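Local atomic coordinates of ribonuclease H (Uncultured organism, PDB entry 3U3G), a protein that probably cleaves the RNA strand of RNA/DNA hybrids, as a type 1 ribonuclease H. Residues A48-L53 / R83-V88. Sequence-based numbering, arbitrary orientation.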
loop_
_atom_site.group_PDB
_atom_site.type_symbol
_atom_site.label_atom_id
_atom_site.label_comp_id
_atom_site.label_asym_id
_atom_site.label_seq_id
_atom_site.Cartn_x
_atom_site.Cartn_y
_atom_site.Cartn_z
ATOM N N ALA A 48 -1.869 9.499 -1.972
ATOM C CA ALA A 48 -2.490 8.255 -2.417
ATOM C C ALA A 48 -1.639 7.009 -2.178
ATOM O O ALA A 48 -2.162 5.996 -1.735
ATOM C CB ALA A 48 -2.949 8.354 -3.881
ATOM N N GLU A 49 -0.331 7.082 -2.438
ATOM C CA GLU A 49 0.543 5.950 -2.143
ATOM C C GLU A 49 0.491 5.588 -0.662
ATOM O O GLU A 49 0.504 4.408 -0.289
ATOM C CB GLU A 49 1.993 6.252 -2.536
ATOM C CG GLU A 49 2.286 6.243 -4.045
ATOM C CD GLU A 49 2.907 4.932 -4.548
ATOM O OE1 GLU A 49 2.713 3.861 -3.922
ATOM O OE2 GLU A 49 3.556 4.962 -5.614
ATOM N N TYR A 50 0.517 6.608 0.196
ATOM C CA TYR A 50 0.478 6.364 1.638
ATOM C C TYR A 50 -0.885 5.832 2.073
ATOM O O TYR A 50 -0.956 4.902 2.876
ATOM C CB TYR A 50 0.795 7.643 2.413
ATOM C CG TYR A 50 2.269 7.907 2.661
ATOM C CD1 TYR A 50 3.211 7.770 1.651
ATOM C CD2 TYR A 50 2.712 8.371 3.892
ATOM C CE1 TYR A 50 4.557 8.027 1.886
ATOM C CE2 TYR A 50 4.032 8.701 4.101
ATOM C CZ TYR A 50 4.957 8.500 3.107
ATOM O OH TYR A 50 6.298 8.745 3.363
ATOM N N GLU A 51 -1.949 6.339 1.461
ATOM C CA GLU A 51 -3.285 5.830 1.769
ATOM C C GLU A 51 -3.422 4.366 1.356
ATOM O O GLU A 51 -4.145 3.607 1.994
ATOM C CB GLU A 51 -4.371 6.675 1.096
ATOM C CG GLU A 51 -4.571 8.082 1.642
ATOM C CD GLU A 51 -5.329 8.126 2.965
ATOM O OE1 GLU A 51 -5.432 7.087 3.674
ATOM O OE2 GLU A 51 -5.762 9.246 3.330
ATOM N N ALA A 52 -2.765 3.959 0.274
ATOM C CA ALA A 52 -2.843 2.570 -0.141
ATOM C C ALA A 52 -2.185 1.652 0.880
ATOM O O ALA A 52 -2.707 0.574 1.185
ATOM C CB ALA A 52 -2.204 2.388 -1.514
ATOM N N LEU A 53 -1.071 2.099 1.469
ATOM C CA LEU A 53 -0.466 1.352 2.573
ATOM C C LEU A 53 -1.403 1.267 3.790
ATOM O O LEU A 53 -1.508 0.208 4.418
ATOM C CB LEU A 53 0.874 1.972 2.990
ATOM C CG LEU A 53 2.037 1.864 2.014
ATOM C CD1 LEU A 53 3.128 2.857 2.403
ATOM C CD2 LEU A 53 2.571 0.442 2.044
ATOM N N ARG A 83 12.290 3.296 1.190
ATOM C CA ARG A 83 13.344 3.758 2.078
ATOM C C ARG A 83 12.805 4.611 3.215
ATOM O O ARG A 83 13.356 4.617 4.308
ATOM C CB ARG A 83 14.440 4.493 1.304
ATOM C CG ARG A 83 15.136 3.666 0.216
ATOM C CD ARG A 83 15.677 2.314 0.686
ATOM N NE ARG A 83 16.048 1.523 -0.497
ATOM C CZ ARG A 83 15.744 0.245 -0.701
ATOM N NH1 ARG A 83 15.197 -0.532 0.250
ATOM N NH2 ARG A 83 15.982 -0.287 -1.889
ATOM N N GLN A 84 11.766 5.390 2.926
ATOM C CA GLN A 84 11.089 6.174 3.962
ATOM C C GLN A 84 10.463 5.248 5.002
ATOM O O GLN A 84 10.681 5.407 6.200
ATOM C CB GLN A 84 10.010 7.063 3.336
ATOM C CG GLN A 84 10.590 8.247 2.573
ATOM C CD GLN A 84 9.538 9.045 1.822
ATOM O OE1 GLN A 84 8.437 8.555 1.524
ATOM N NE2 GLN A 84 9.922 10.235 1.395
ATOM N N MET A 85 9.736 4.241 4.523
ATOM C CA MET A 85 9.047 3.317 5.418
ATOM C C MET A 85 10.007 2.499 6.279
ATOM O O MET A 85 9.712 2.188 7.428
ATOM C CB MET A 85 8.119 2.393 4.620
ATOM C CG MET A 85 6.922 3.094 3.980
ATOM S SD MET A 85 5.823 3.832 5.201
ATOM C CE MET A 85 5.205 5.242 4.288
ATOM N N GLN A 86 11.184 2.211 5.733
ATOM C CA GLN A 86 12.232 1.495 6.472
ATOM C C GLN A 86 12.985 2.392 7.425
ATOM O O GLN A 86 13.786 1.916 8.223
ATOM C CB GLN A 86 13.225 0.894 5.484
ATOM C CG GLN A 86 12.636 -0.231 4.683
ATOM C CD GLN A 86 13.651 -0.858 3.757
ATOM O OE1 GLN A 86 14.421 -0.157 3.082
ATOM N NE2 GLN A 86 13.714 -2.190 3.780
ATOM N N GLY A 87 12.790 3.701 7.310
ATOM C CA GLY A 87 13.532 4.637 8.144
ATOM C C GLY A 87 14.963 4.875 7.703
ATOM O O GLY A 87 15.716 5.522 8.415
ATOM N N VAL A 88 15.255 4.570 6.445
ATOM C CA VAL A 88 16.585 4.832 5.899
ATOM C C VAL A 88 16.745 6.322 5.587
ATOM O O VAL A 88 17.791 6.919 5.880
ATOM C CB VAL A 88 16.843 3.992 4.628
ATOM C CG1 VAL A 88 18.139 4.420 3.961
ATOM C CG2 VAL A 88 16.921 2.508 4.989
#
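Y50 meets helix 79-85 with both its hydroxyl and its ring. The hydroxyl gives its proton to the amide oxygen of Q84, with OH and OE1 2.8 Å apart. OE1 lies at the edge of the ring, in its plane. The hydroxyl comes to OE1 from above the carbonyl plane. The ring and amide planes stand 81° apart. M85 lies over one face of the same ring. Its methyl CE is 3.6 Å from the ring centroid, a CH-pi contact, and is shifted toward the hydroxyl end, 3.5 Å from CZ of Y50. SD stands farther off, 5.4 Å from that centroid, completing a Met-aromatic contact. CE also touches CD1 of L53 at 3.7 Å, one helical turn along from Y50, and the two side chains meet tip to tip. Bends at chi2 (-62°) and chi3 together bring CE over the ring. With a phenylalanine in place of Y50, Q84 OE1 would probably be left without the hydroxyl that bonds it.

The fold is that of RNase H, a mixed five-stranded sheet with flanking helices. Here helix 45-60 packs against the short helix 79-85, which follows strand 71-76. Helix 94-110 gives further cover to Y50 through L96, F100 and I103. F116 of strand 115-118 touches both L53 and M85. V91, in the loop beyond helix 79-85, touches Y50 and Q84.

Just past M85 the chain turns away at G87. Its positive phi (78°) and two bonds back into the last turn make a Schellman motif: G87 N to Q84 O and V88 N to R83 O, both 2.9 Å. R83 NH1 bonds Q86 OE1 at 3.0 Å, and R83 NH2 forms a salt bridge with E79.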